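Local coordinates for aldehyde dehydrogenase (Staphylococcus aureus, PDB 6K0Z), which oxidises the carotenoid aldehyde 4,4'-diaponeurosporen-4-al to 4,4'-diaponeurosporenoic acid, probably with NAD+, in the biosynthesis of the pigment staphyloxanthin, at residues A[37-42]-A[162-167]; A[43-48]-A[73-78]. The protein carries 1 engineered substitution. One frame throughout, in Å; residues are numbered along the deposited sequence.

Contact 1 (A[37-42]-A[162-167])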
loop_
_atom_site.group_PDB
_atom_site.type_symbol
_atom_site.label_atom_id
_atom_site.label_comp_id
_atom_site.label_asym_id
_atom_site.label_seq_id
_atom_site.Cartn_x
_atom_site.Cartn_y
_atom_site.Cartn_z
ATOM N N LEU A 37 12.279 21.899 -0.165
ATOM C CA LEU A 37 10.902 22.360 -0.010
ATOM C C LEU A 37 10.827 23.879 -0.048
ATOM O O LEU A 37 9.956 24.447 -0.712
ATOM C CB LEU A 37 10.298 21.812 1.294
ATOM C CG LEU A 37 9.931 20.328 1.290
ATOM C CD1 LEU A 37 9.482 19.874 2.681
ATOM C CD2 LEU A 37 8.873 20.012 0.214
ATOM N N LYS A 38 11.747 24.554 0.644
ATOM C CA LYS A 38 11.785 26.011 0.595
ATOM C C LYS A 38 12.001 26.503 -0.830
ATOM O O LYS A 38 11.253 27.356 -1.319
ATOM C CB LYS A 38 12.877 26.543 1.522
ATOM N N LYS A 39 13.013 25.965 -1.519
ATOM C CA LYS A 39 13.274 26.392 -2.892
ATOM C C LYS A 39 12.055 26.169 -3.783
ATOM O O LYS A 39 11.770 26.979 -4.675
ATOM C CB LYS A 39 14.487 25.657 -3.467
ATOM C CG LYS A 39 15.677 25.560 -2.532
ATOM C CD LYS A 39 16.990 25.462 -3.291
ATOM C CE LYS A 39 16.951 24.365 -4.327
ATOM N NZ LYS A 39 18.282 24.126 -4.953
ATOM N N LEU A 40 11.322 25.078 -3.555
ATOM C CA LEU A 40 10.143 24.813 -4.367
ATOM C C LEU A 40 9.068 25.861 -4.126
ATOM O O LEU A 40 8.481 26.389 -5.078
ATOM C CB LEU A 40 9.600 23.421 -4.072
ATOM C CG LEU A 40 8.340 23.086 -4.862
ATOM C CD1 LEU A 40 8.582 23.268 -6.348
ATOM C CD2 LEU A 40 7.920 21.677 -4.551
ATOM N N SER A 41 8.784 26.160 -2.856
ATOM C CA SER A 41 7.808 27.197 -2.539
ATOM C C SER A 41 8.189 28.512 -3.204
ATOM O O SER A 41 7.365 29.143 -3.874
ATOM C CB SER A 41 7.694 27.366 -1.026
ATOM O OG SER A 41 6.701 28.320 -0.687
ATOM N N LYS A 42 9.451 28.923 -3.054
ATOM C CA LYS A 42 9.914 30.157 -3.682
ATOM C C LYS A 42 9.800 30.081 -5.199
ATOM O O LYS A 42 9.405 31.056 -5.851
ATOM C CB LYS A 42 11.357 30.443 -3.259
ATOM C CG LYS A 42 12.123 31.376 -4.195
ATOM C CD LYS A 42 13.644 31.276 -3.981
ATOM C CE LYS A 42 14.383 31.148 -5.312
ATOM N NZ LYS A 42 13.968 29.910 -6.079
ATOM N N ASN A 162 13.997 22.653 -13.740
ATOM C CA ASN A 162 15.385 22.791 -14.167
ATOM C C ASN A 162 16.055 23.980 -13.497
ATOM O O ASN A 162 17.210 23.886 -13.063
ATOM C CB ASN A 162 15.469 22.934 -15.685
ATOM C CG ASN A 162 15.155 21.647 -16.400
ATOM O OD1 ASN A 162 14.907 21.642 -17.604
ATOM N ND2 ASN A 162 15.156 20.542 -15.662
ATOM N N GLU A 163 15.348 25.108 -13.406
ATOM C CA GLU A 163 15.944 26.287 -12.793
ATOM C C GLU A 163 16.160 26.080 -11.298
ATOM O O GLU A 163 17.142 26.569 -10.733
ATOM C CB GLU A 163 15.070 27.514 -13.049
ATOM C CG GLU A 163 15.658 28.808 -12.512
ATOM C CD GLU A 163 14.588 29.723 -11.943
ATOM O OE1 GLU A 163 14.003 30.511 -12.716
ATOM O OE2 GLU A 163 14.333 29.653 -10.721
ATOM N N THR A 164 15.264 25.342 -10.640
ATOM C CA THR A 164 15.344 25.217 -9.188
ATOM C C THR A 164 16.305 24.116 -8.758
ATOM O O THR A 164 17.116 24.315 -7.845
ATOM C CB THR A 164 13.962 24.951 -8.601
ATOM O OG1 THR A 164 13.040 25.953 -9.059
ATOM C CG2 THR A 164 14.043 24.980 -7.084
ATOM N N PHE A 165 16.223 22.947 -9.391
ATOM C CA PHE A 165 16.940 21.756 -8.959
ATOM C C PHE A 165 17.858 21.238 -10.059
ATOM O O PHE A 165 17.695 21.547 -11.242
ATOM C CB PHE A 165 15.966 20.633 -8.557
ATOM C CG PHE A 165 14.883 21.066 -7.615
ATOM C CD1 PHE A 165 15.103 21.078 -6.254
ATOM C CD2 PHE A 165 13.635 21.438 -8.094
ATOM C CE1 PHE A 165 14.109 21.467 -5.383
ATOM C CE2 PHE A 165 12.640 21.829 -7.226
ATOM C CZ PHE A 165 12.879 21.844 -5.869
ATOM N N ASP A 166 18.831 20.427 -9.650
ATOM C CA ASP A 166 19.644 19.697 -10.612
ATOM C C ASP A 166 18.892 18.470 -11.096
ATOM O O ASP A 166 18.125 17.862 -10.342
ATOM C CB ASP A 166 20.975 19.285 -9.995
ATOM C CG ASP A 166 21.825 20.476 -9.596
ATOM O OD1 ASP A 166 21.743 21.508 -10.293
ATOM O OD2 ASP A 166 22.603 20.374 -8.617
ATOM N N ALA A 167 19.115 18.101 -12.362
ATOM C CA ALA A 167 18.325 17.029 -12.964
ATOM C C ALA A 167 18.533 15.703 -12.249
ATOM O O ALA A 167 17.628 14.860 -12.229
ATOM C CB ALA A 167 18.659 16.889 -14.442
#
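The ammonium group of K39 donates a hydrogen bond to the main-chain carbonyl of T164, NZ to O 3.1 Å. The approach is fairly straight along the carbonyl, with a C=O...N angle of 157°, but NZ sits 23° off the carbonyl plane. K39 gets there by a bend in its chain at chi3 (-52°). This carbonyl belongs to the last residue of helix 151-164, so the lysine's charge lies at the C-terminal end of that helix, where it would probably meet a favourable dipole. K39 itself lies on helix 30-46, in what is the NAD-binding domain of the aldehyde dehydrogenase fold. L37 and L40 of the same helix also touch helix 126-138, L37 at I136 and L40 at F129 and I136. Beside the polar bond the contact is apolar. The side chains of K39 and T164 lie alongside each other, pointing opposite ways, and T164 CG2 lies 3.7 Å from K39 CB. The same methyl stands over one face of the F165 ring, 3.4 Å above its plane and offset toward the rim. L40 meets that ring at its edge instead, CB to F165 CZ 4.1 Å. T164 OG1 turns back to its own helix and bonds to the carbonyl of L160.

Contact 2 (A[43-48]-A[73-78])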
loop_
_atom_site.group_PDB
_atom_site.type_symbol
_atom_site.label_atom_id
_atom_site.label_comp_id
_atom_site.label_asym_id
_atom_site.label_seq_id
_atom_site.Cartn_x
_atom_site.Cartn_y
_atom_site.Cartn_z
ATOM N N ALA A 43 10.127 28.925 -5.782
ATOM C CA ALA A 43 10.102 28.803 -7.236
ATOM C C ALA A 43 8.684 28.925 -7.782
ATOM O O ALA A 43 8.457 29.600 -8.794
ATOM C CB ALA A 43 10.739 27.483 -7.662
ATOM N N ILE A 44 7.716 28.280 -7.126
ATOM C CA ILE A 44 6.332 28.362 -7.589
ATOM C C ILE A 44 5.842 29.802 -7.534
ATOM O O ILE A 44 5.242 30.310 -8.490
ATOM C CB ILE A 44 5.433 27.431 -6.759
ATOM C CG1 ILE A 44 5.785 25.971 -7.035
ATOM C CG2 ILE A 44 3.961 27.725 -7.038
ATOM C CD1 ILE A 44 5.273 25.031 -5.980
ATOM N N LYS A 45 6.097 30.481 -6.409
ATOM C CA LYS A 45 5.715 31.884 -6.270
ATOM C C LYS A 45 6.396 32.747 -7.320
ATOM O O LYS A 45 5.805 33.709 -7.821
ATOM C CB LYS A 45 6.051 32.383 -4.865
ATOM C CG LYS A 45 5.150 31.783 -3.800
ATOM C CD LYS A 45 5.280 32.483 -2.450
ATOM C CE LYS A 45 5.936 31.581 -1.416
ATOM N NZ LYS A 45 5.319 31.752 -0.069
ATOM N N SER A 46 7.635 32.415 -7.671
ATOM C CA SER A 46 8.322 33.148 -8.730
ATOM C C SER A 46 7.665 32.921 -10.084
ATOM O O SER A 46 7.557 33.849 -10.894
ATOM C CB SER A 46 9.789 32.733 -8.792
ATOM O OG SER A 46 10.322 33.012 -10.076
ATOM N N TYR A 47 7.256 31.689 -10.367
ATOM C CA TYR A 47 6.553 31.383 -11.602
ATOM C C TYR A 47 5.052 31.581 -11.489
ATOM O O TYR A 47 4.323 31.121 -12.367
ATOM C CB TYR A 47 6.836 29.942 -12.032
ATOM C CG TYR A 47 8.168 29.744 -12.724
ATOM C CD1 TYR A 47 9.331 29.564 -11.991
ATOM C CD2 TYR A 47 8.261 29.735 -14.112
ATOM C CE1 TYR A 47 10.551 29.384 -12.617
ATOM C CE2 TYR A 47 9.476 29.556 -14.750
ATOM C CZ TYR A 47 10.621 29.380 -13.998
ATOM O OH TYR A 47 11.840 29.199 -14.624
ATOM N N GLU A 48 4.574 32.241 -10.433
ATOM C CA GLU A 48 3.148 32.197 -10.148
ATOM C C GLU A 48 2.325 32.624 -11.358
ATOM O O GLU A 48 1.415 31.901 -11.773
ATOM C CB GLU A 48 2.825 33.047 -8.930
ATOM C CG GLU A 48 1.384 32.951 -8.538
ATOM C CD GLU A 48 0.934 34.078 -7.639
ATOM O OE1 GLU A 48 1.098 33.945 -6.405
ATOM O OE2 GLU A 48 0.407 35.087 -8.164
ATOM N N ILE A 73 -3.218 25.502 -3.281
ATOM C CA ILE A 73 -3.306 24.231 -2.570
ATOM C C ILE A 73 -1.920 23.621 -2.363
ATOM O O ILE A 73 -1.650 22.988 -1.335
ATOM C CB ILE A 73 -4.244 23.282 -3.336
ATOM C CG1 ILE A 73 -4.405 21.957 -2.588
ATOM C CG2 ILE A 73 -3.742 23.084 -4.771
ATOM C CD1 ILE A 73 -5.249 22.074 -1.324
ATOM N N THR A 74 -1.016 23.805 -3.323
ATOM C CA THR A 74 0.302 23.200 -3.188
ATOM C C THR A 74 1.222 24.050 -2.319
ATOM O O THR A 74 2.041 23.508 -1.572
ATOM C CB THR A 74 0.914 22.974 -4.569
ATOM O OG1 THR A 74 1.299 24.232 -5.140
ATOM C CG2 THR A 74 -0.099 22.315 -5.466
ATOM N N LEU A 75 1.100 25.379 -2.396
ATOM C CA LEU A 75 1.912 26.240 -1.536
ATOM C C LEU A 75 1.625 25.980 -0.066
ATOM O O LEU A 75 2.547 25.938 0.756
ATOM C CB LEU A 75 1.668 27.709 -1.867
ATOM C CG LEU A 75 2.330 28.171 -3.160
ATOM C CD1 LEU A 75 1.726 29.484 -3.613
ATOM C CD2 LEU A 75 3.823 28.306 -2.959
ATOM N N LYS A 76 0.354 25.803 0.287
ATOM C CA LYS A 76 0.043 25.462 1.667
ATOM C C LYS A 76 0.481 24.049 1.990
ATOM O O LYS A 76 0.846 23.759 3.135
ATOM C CB LYS A 76 -1.446 25.617 1.945
ATOM C CG LYS A 76 -1.733 26.083 3.365
ATOM N N SER A 77 0.462 23.161 0.997
ATOM C CA SER A 77 0.932 21.807 1.232
ATOM C C SER A 77 2.422 21.796 1.511
ATOM O O SER A 77 2.900 21.028 2.354
ATOM C CB SER A 77 0.607 20.930 0.034
ATOM O OG SER A 77 0.992 19.605 0.312
ATOM N N ILE A 78 3.174 22.639 0.802
ATOM C CA ILE A 78 4.599 22.786 1.079
ATOM C C ILE A 78 4.812 23.309 2.493
ATOM O O ILE A 78 5.691 22.835 3.223
ATOM C CB ILE A 78 5.250 23.709 0.032
ATOM C CG1 ILE A 78 5.267 23.035 -1.345
ATOM C CG2 ILE A 78 6.653 24.092 0.471
ATOM C CD1 ILE A 78 5.593 23.970 -2.501
#
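Two helices of the N-terminal region of the aldehyde dehydrogenase fold pack here: the last turn of helix 30-46 against the middle of helix 63-89. The contact is buried, and no hydrogen bond crosses it. I44 is its central residue on one side. Its CD1 methyl meets CD1 of I78 tip to tip at 3.7 Å. Both isoleucines carry CG1 anti to the carbonyl carbon (chi1 -68° in each), and both chains are then extended, which sends the two end methyls toward each other. The other branch of I44 serves a different neighbour. Its CG2 methyl lies 4.1 Å from L75 CD2, and the two side chains run past each other in opposite directions. L75 CD2 is shared, for K45 crosses it with the aliphatic part of its chain, CG to CD2 3.8 Å. K45 also brings CG to 4.1 Å from the second methyl of L75, CD1. The lysine thus lays its methylenes on L75 at the exposed side. Its chain bends at chi3 and chi4, and K45 CE stays 4.2 Å from L75 CD2. T74 adds an oblique contact, with OG1 at 4.1 Å from I44 CD1. That hydroxyl bonds to the carbonyl of I71 within its own helix. Helix 126-138 flanks the contact, with I133 touching I78 and S77. K76 instead packs on F464 of the second subunit. With T74 OG1 paired inside its helix, the meeting of the two segments rests on methyl and methylene packing, and the lysine marks where it gives way to the surface.

Overall arrangement
Helix 30-46 serves both contacts: residues 37-42 face the end of helix 151-164 in contact 1, and residues 43-48 face helix 63-89 in contact 2. Their centres are 11 Å apart, and both segments of contact 2 fall between those of contact 1 in sequence. They also touch. E163 OE1 of contact 1 lies 3.2 Å from Y47 OH of contact 2, a probable hydrogen bond. S41 OG packs against L75 CD2 at 3.7 Å. L40 touches I78, so the apolar side chains of the two contacts are continuous. Both lie away from the predicted active-site residues E217 and S251, the latter probably the engineered position, where the family has its catalytic cysteine.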